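Local coordinates for beta-glucosidase (Chaetomella raphigera, PDB 6JXG), which probably hydrolyses terminal, non-reducing beta-D-glucosyl residues, as a secreted glycoside hydrolase family 3 enzyme of cellulose breakdown, releasing beta-D-glucose, at residues Asp361-Arg372 and Gly384-Ala395. Residues are numbered along the deposited sequence; the frame is centred on the assembly and turned at random.
Sequences DNPAGINSCSDR and GSGTADFPYLVA
D371 and G384 are joined by the one backbone-to-backbone hydrogen bond between the two irregular segments, G384 N to D371 O (3.1 Å), and the chains run antiparallel from there past N367 and D389 to D361 and A395. N367 reads the main chain of F390 with both ends of its amide: OD1 accepts from F390 N (2.8 Å), while ND2 donates almost straight (165°) to a lone pair of F390 O. Asparagine suits this place because one short side chain carries both a donor and an acceptor. Its amide lies nearly parallel to the F390 ring, 12° apart, with OD1 near the ring edge. Beside it, I366 sets CD1 against F390 CB (3.6 Å) and CG2 against L393 CB, a branched side chain covering two neighbours. Both segments belong to the long connection between strand 351-355 and helix 396-406 in the C-terminal domain of this family 3 enzyme, a connection further tied by the C369-C374 disulfide. R372, bent at chi2 and chi3, places its guanidinium with N367 OD1 over the centre of one face. Arginine fits as a long cation whose NH2 serves two acceptors at once: A388 O (3.0 Å) and, in a salt bridge, D389 OD1 (3.0 Å), met from above the carboxylate plane; Q67 binds the other oxygen, OD2. A methionine in place of R372 would probably leave the D389 carboxylate without its charged mate and A388 O without this donor. A water bridges D371 OD1, which also pairs with R64, to T387 OG1, while Y444 holds D371 OD2.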
ATOM      1  N   ASP A 361      10.858 -22.695  -0.716  1.00 15.37           N
ATOM      2  CA  ASP A 361       9.413 -22.700  -0.861  1.00 16.63           C
ATOM      3  C   ASP A 361       8.791 -23.677   0.181  1.00 16.46           C
ATOM      4  O   ASP A 361       9.393 -24.717   0.521  1.00 16.66           O
ATOM      5  CB  ASP A 361       9.015 -23.142  -2.246  1.00 17.01           C
ATOM      6  CG  ASP A 361       9.110 -22.011  -3.291  1.00 17.84           C
ATOM      7  OD1 ASP A 361       9.278 -20.854  -2.906  1.00 20.88           O
ATOM      8  OD2 ASP A 361       8.994 -22.305  -4.458  1.00 21.23           O
ATOM      9  N   ASN A 362       7.597 -23.345   0.621  1.00 15.49           N
ATOM     10  CA  ASN A 362       6.820 -24.150   1.544  1.00 15.78           C
ATOM     11  C   ASN A 362       6.785 -25.559   1.004  1.00 16.72           C
ATOM     12  O   ASN A 362       6.347 -25.735  -0.120  1.00 15.68           O
ATOM     13  CB  ASN A 362       5.419 -23.599   1.684  1.00 16.09           C
ATOM     14  CG  ASN A 362       4.573 -24.407   2.677  1.00 17.17           C
ATOM     15  OD1 ASN A 362       4.909 -25.569   3.034  1.00 17.74           O
ATOM     16  ND2 ASN A 362       3.527 -23.799   3.174  1.00 16.15           N
ATOM     17  N   PRO A 363       7.325 -26.538   1.759  1.00 20.23           N
ATOM     18  CA  PRO A 363       7.391 -27.929   1.268  1.00 20.52           C
ATOM     19  C   PRO A 363       6.012 -28.518   0.984  1.00 20.13           C
ATOM     20  O   PRO A 363       5.917 -29.370   0.167  1.00 20.67           O
ATOM     21  CB  PRO A 363       8.056 -28.695   2.436  1.00 21.94           C
ATOM     22  CG  PRO A 363       8.820 -27.677   3.197  1.00 22.15           C
ATOM     23  CD  PRO A 363       8.131 -26.343   2.990  1.00 20.76           C
ATOM     24  N   ALA A 364       4.963 -28.061   1.644  1.00 20.87           N
ATOM     25  CA  ALA A 364       3.601 -28.564   1.374  1.00 18.79           C
ATOM     26  C   ALA A 364       2.997 -27.945   0.101  1.00 20.46           C
ATOM     27  O   ALA A 364       1.944 -28.337  -0.326  1.00 18.35           O
ATOM     28  CB  ALA A 364       2.712 -28.267   2.575  1.00 18.57           C
ATOM     29  N   GLY A 365       3.623 -26.914  -0.452  1.00 17.78           N
ATOM     30  CA  GLY A 365       3.100 -26.217  -1.618  1.00 17.77           C
ATOM     31  C   GLY A 365       2.917 -24.704  -1.371  1.00 16.81           C
ATOM     32  O   GLY A 365       2.470 -24.296  -0.272  1.00 16.58           O
ATOM     33  N   ILE A 366       3.287 -23.894  -2.377  1.00 15.70           N
ATOM     34  CA  ILE A 366       3.375 -22.446  -2.179  1.00 15.70           C
ATOM     35  C   ILE A 366       1.972 -21.859  -1.989  1.00 16.26           C
ATOM     36  O   ILE A 366       1.850 -20.804  -1.371  1.00 14.20           O
ATOM     37  CB  ILE A 366       4.165 -21.700  -3.302  1.00 15.56           C
ATOM     38  CG1 ILE A 366       3.500 -21.961  -4.663  1.00 14.35           C
ATOM     39  CG2 ILE A 366       5.642 -22.121  -3.269  1.00 16.58           C
ATOM     40  CD1 ILE A 366       4.206 -21.446  -5.882  1.00 14.27           C
ATOM     41  N   ASN A 367       0.942 -22.561  -2.530  1.00 15.51           N
ATOM     42  CA  ASN A 367      -0.463 -22.157  -2.359  1.00 14.97           C
ATOM     43  C   ASN A 367      -1.266 -23.092  -1.456  1.00 17.22           C
ATOM     44  O   ASN A 367      -2.488 -23.071  -1.522  1.00 14.24           O
ATOM     45  CB  ASN A 367      -1.144 -22.057  -3.721  1.00 15.25           C
ATOM     46  CG  ASN A 367      -0.511 -21.022  -4.604  1.00 15.89           C
ATOM     47  OD1 ASN A 367      -0.205 -19.903  -4.167  1.00 16.44           O
ATOM     48  ND2 ASN A 367      -0.296 -21.386  -5.892  1.00 17.46           N
ATOM     49  N   SER A 368      -0.565 -23.845  -0.590  1.00 16.29           N
ATOM     50  CA  SER A 368      -1.202 -24.802   0.247  1.00 17.55           C
ATOM     51  C   SER A 368      -1.906 -24.261   1.439  1.00 18.51           C
ATOM     52  O   SER A 368      -2.637 -24.996   2.052  1.00 19.88           O
ATOM     53  CB  SER A 368      -0.199 -25.889   0.718  1.00 17.43           C
ATOM     54  OG  SER A 368       0.839 -25.379   1.557  1.00 13.92           O
ATOM     55  N   CYS A 369      -1.743 -22.990   1.812  1.00 18.17           N
ATOM     56  CA  CYS A 369      -2.501 -22.462   2.969  1.00 16.00           C
ATOM     57  C   CYS A 369      -3.518 -21.543   2.407  1.00 15.62           C
ATOM     58  O   CYS A 369      -3.163 -20.628   1.673  1.00 14.90           O
ATOM     59  CB  CYS A 369      -1.574 -21.689   3.978  1.00 19.59           C
ATOM     60  SG  CYS A 369      -0.104 -22.642   4.548  1.00 26.76           S
ATOM     61  N   SER A 370      -4.772 -21.714   2.813  1.00 15.38           N
ATOM     62  CA  SER A 370      -5.880 -20.936   2.317  1.00 16.03           C
ATOM     63  C   SER A 370      -5.621 -19.442   2.571  1.00 13.79           C
ATOM     64  O   SER A 370      -5.238 -19.034   3.688  1.00 11.58           O
ATOM     65  CB  SER A 370      -7.141 -21.388   3.044  1.00 17.63           C
ATOM     66  OG  SER A 370      -8.232 -20.609   2.660  1.00 21.76           O
ATOM     67  N   ASP A 371      -5.792 -18.615   1.548  1.00 12.94           N
ATOM     68  CA  ASP A 371      -5.565 -17.171   1.677  1.00 12.41           C
ATOM     69  C   ASP A 371      -4.186 -16.814   2.257  1.00 12.53           C
ATOM     70  O   ASP A 371      -4.013 -15.775   2.823  1.00 11.76           O
ATOM     71  CB  ASP A 371      -6.674 -16.505   2.502  1.00 13.58           C
ATOM     72  CG  ASP A 371      -8.060 -16.659   1.878  1.00 13.87           C
ATOM     73  OD1 ASP A 371      -8.149 -16.745   0.644  1.00 14.29           O
ATOM     74  OD2 ASP A 371      -9.049 -16.598   2.632  1.00 13.62           O
ATOM     75  N   ARG A 372      -3.201 -17.684   2.031  1.00 12.32           N
ATOM     76  CA  ARG A 372      -1.781 -17.542   2.497  1.00 13.46           C
ATOM     77  C   ARG A 372      -1.712 -17.449   4.029  1.00 13.31           C
ATOM     78  O   ARG A 372      -0.770 -16.846   4.586  1.00 12.41           O
ATOM     79  CB  ARG A 372      -1.062 -16.350   1.855  1.00 14.38           C
ATOM     80  CG  ARG A 372      -1.371 -16.155   0.373  1.00 13.49           C
ATOM     81  CD  ARG A 372      -0.660 -17.215  -0.461  1.00 14.21           C
ATOM     82  NE  ARG A 372      -1.382 -18.495  -0.505  1.00 13.98           N
ATOM     83  CZ  ARG A 372      -2.330 -18.820  -1.346  1.00 14.05           C
ATOM     84  NH1 ARG A 372      -2.873 -20.021  -1.253  1.00 15.54           N
ATOM     85  NH2 ARG A 372      -2.705 -18.017  -2.321  1.00 15.46           N
ATOM     86  N   GLY A 384      -5.031 -13.121   3.951  1.00 10.13           N
ATOM     87  CA  GLY A 384      -6.357 -12.505   3.865  1.00  9.90           C
ATOM     88  C   GLY A 384      -6.840 -12.336   2.449  1.00 10.01           C
ATOM     89  O   GLY A 384      -6.460 -13.102   1.583  1.00 10.87           O
ATOM     90  N   SER A 385      -7.679 -11.311   2.228  1.00 10.11           N
ATOM     91  CA  SER A 385      -8.265 -11.049   0.940  1.00 12.36           C
ATOM     92  C   SER A 385      -7.315 -10.414  -0.036  1.00 12.09           C
ATOM     93  O   SER A 385      -7.507 -10.529  -1.239  1.00 12.54           O
ATOM     94  CB  SER A 385      -9.481 -10.134   1.090  1.00 12.94           C
ATOM     95  OG  SER A 385      -8.992  -8.870   1.505  1.00 12.12           O
ATOM     96  N   GLY A 386      -6.262  -9.766   0.474  1.00 10.56           N
ATOM     97  CA  GLY A 386      -5.250  -9.071  -0.378  1.00 10.48           C
ATOM     98  C   GLY A 386      -4.149  -9.977  -0.928  1.00 10.93           C
ATOM     99  O   GLY A 386      -2.937  -9.646  -0.843  1.00 11.38           O
ATOM    100  N   THR A 387      -4.580 -11.118  -1.446  1.00  9.69           N
ATOM    101  CA  THR A 387      -3.742 -12.216  -1.878  1.00 11.57           C
ATOM    102  C   THR A 387      -4.046 -12.662  -3.276  1.00 10.44           C
ATOM    103  O   THR A 387      -5.051 -12.263  -3.873  1.00 10.95           O
ATOM    104  CB  THR A 387      -3.831 -13.415  -0.902  1.00 12.07           C
ATOM    105  OG1 THR A 387      -5.186 -13.892  -0.758  1.00 10.93           O
ATOM    106  CG2 THR A 387      -3.249 -12.942   0.519  1.00 11.83           C
ATOM    107  N   ALA A 388      -3.219 -13.595  -3.745  1.00 12.31           N
ATOM    108  CA  ALA A 388      -3.325 -14.248  -5.060  1.00 11.71           C
ATOM    109  C   ALA A 388      -2.612 -15.590  -4.920  1.00 12.14           C
ATOM    110  O   ALA A 388      -1.836 -15.743  -3.997  1.00 11.09           O
ATOM    111  CB  ALA A 388      -2.663 -13.462  -6.141  1.00 11.74           C
ATOM    112  N   ASP A 389      -2.891 -16.486  -5.867  1.00 11.58           N
ATOM    113  CA  ASP A 389      -2.222 -17.801  -5.939  1.00 11.53           C
ATOM    114  C   ASP A 389      -0.948 -17.544  -6.720  1.00 11.98           C
ATOM    115  O   ASP A 389      -0.992 -16.840  -7.719  1.00 12.82           O
ATOM    116  CB  ASP A 389      -3.097 -18.814  -6.620  1.00 12.04           C
ATOM    117  CG  ASP A 389      -4.190 -19.371  -5.694  1.00 13.48           C
ATOM    118  OD1 ASP A 389      -4.440 -18.842  -4.581  1.00 12.62           O
ATOM    119  OD2 ASP A 389      -4.774 -20.391  -6.116  1.00 14.79           O
ATOM    120  N   PHE A 390       0.202 -17.966  -6.188  1.00 11.42           N
ATOM    121  CA  PHE A 390       1.442 -17.814  -6.892  1.00 11.49           C
ATOM    122  C   PHE A 390       1.440 -18.731  -8.108  1.00 12.06           C
ATOM    123  O   PHE A 390       1.103 -19.916  -7.955  1.00 12.63           O
ATOM    124  CB  PHE A 390       2.626 -18.259  -6.035  1.00 11.09           C
ATOM    125  CG  PHE A 390       2.859 -17.419  -4.801  1.00 11.10           C
ATOM    126  CD1 PHE A 390       3.560 -16.273  -4.892  1.00 11.29           C
ATOM    127  CD2 PHE A 390       2.397 -17.837  -3.544  1.00 11.15           C
ATOM    128  CE1 PHE A 390       3.852 -15.518  -3.764  1.00 11.17           C
ATOM    129  CE2 PHE A 390       2.674 -17.106  -2.414  1.00 11.31           C
ATOM    130  CZ  PHE A 390       3.388 -15.932  -2.527  1.00 10.85           C
ATOM    131  N   PRO A 391       1.809 -18.208  -9.301  1.00 12.42           N
ATOM    132  CA  PRO A 391       2.036 -19.150 -10.431  1.00 13.46           C
ATOM    133  C   PRO A 391       3.338 -19.949 -10.238  1.00 14.21           C
ATOM    134  O   PRO A 391       3.497 -21.004 -10.822  1.00 14.28           O
ATOM    135  CB  PRO A 391       2.162 -18.242 -11.667  1.00 13.70           C
ATOM    136  CG  PRO A 391       2.545 -16.906 -11.113  1.00 13.27           C
ATOM    137  CD  PRO A 391       2.076 -16.819  -9.677  1.00 12.58           C
ATOM    138  N   TYR A 392       4.211 -19.443  -9.394  1.00 13.58           N
ATOM    139  CA  TYR A 392       5.497 -20.058  -9.002  1.00 12.71           C
ATOM    140  C   TYR A 392       5.999 -19.095  -7.924  1.00 12.51           C
ATOM    141  O   TYR A 392       5.439 -18.006  -7.761  1.00 13.10           O
ATOM    142  CB  TYR A 392       6.475 -20.122 -10.190  1.00 13.25           C
ATOM    143  CG  TYR A 392       6.840 -18.808 -10.792  1.00 12.19           C
ATOM    144  CD1 TYR A 392       7.878 -18.031 -10.274  1.00 12.06           C
ATOM    145  CD2 TYR A 392       6.131 -18.287 -11.876  1.00 13.73           C
ATOM    146  CE1 TYR A 392       8.192 -16.795 -10.796  1.00 12.17           C
ATOM    147  CE2 TYR A 392       6.464 -17.051 -12.425  1.00 11.96           C
ATOM    148  CZ  TYR A 392       7.485 -16.287 -11.848  1.00 13.09           C
ATOM    149  OH  TYR A 392       7.816 -15.028 -12.398  1.00 12.50           O
ATOM    150  N   LEU A 393       6.961 -19.502  -7.123  1.00 12.36           N
ATOM    151  CA  LEU A 393       7.564 -18.552  -6.154  1.00 12.94           C
ATOM    152  C   LEU A 393       9.047 -18.851  -6.163  1.00 13.23           C
ATOM    153  O   LEU A 393       9.452 -19.966  -5.785  1.00 13.71           O
ATOM    154  CB  LEU A 393       6.965 -18.722  -4.753  1.00 12.58           C
ATOM    155  CG  LEU A 393       7.682 -17.934  -3.633  1.00 12.49           C
ATOM    156  CD1 LEU A 393       7.681 -16.454  -3.951  1.00 11.39           C
ATOM    157  CD2 LEU A 393       7.035 -18.221  -2.288  1.00 12.15           C
ATOM    158  N   VAL A 394       9.850 -17.915  -6.659  1.00 12.97           N
ATOM    159  CA  VAL A 394      11.304 -18.066  -6.582  1.00 14.92           C
ATOM    160  C   VAL A 394      11.787 -17.840  -5.108  1.00 15.82           C
ATOM    161  O   VAL A 394      11.788 -16.722  -4.613  1.00 13.34           O
ATOM    162  CB  VAL A 394      12.055 -17.115  -7.517  1.00 15.88           C
ATOM    163  CG1 VAL A 394      13.555 -17.410  -7.422  1.00 18.10           C
ATOM    164  CG2 VAL A 394      11.569 -17.224  -8.937  1.00 16.94           C
ATOM    165  N   ALA A 395      12.115 -18.923  -4.418  1.00 14.63           N
ATOM    166  CA  ALA A 395      12.653 -18.803  -3.079  1.00 15.58           C
ATOM    167  C   ALA A 395      14.118 -18.385  -3.103  1.00 14.81           C
ATOM    168  O   ALA A 395      14.795 -18.596  -4.081  1.00 16.23           O
ATOM    169  CB  ALA A 395      12.510 -20.106  -2.334  1.00 15.63           C
TER
HETATM  170  O   HOH W   1       7.803 -22.269  -7.423  1.00 18.25           O
HETATM  171  O   HOH W   2      -6.907 -15.860  -1.487  1.00 12.07           O
HETATM  172  O   HOH W   3      -5.197 -21.002  -2.826  1.00 17.50           O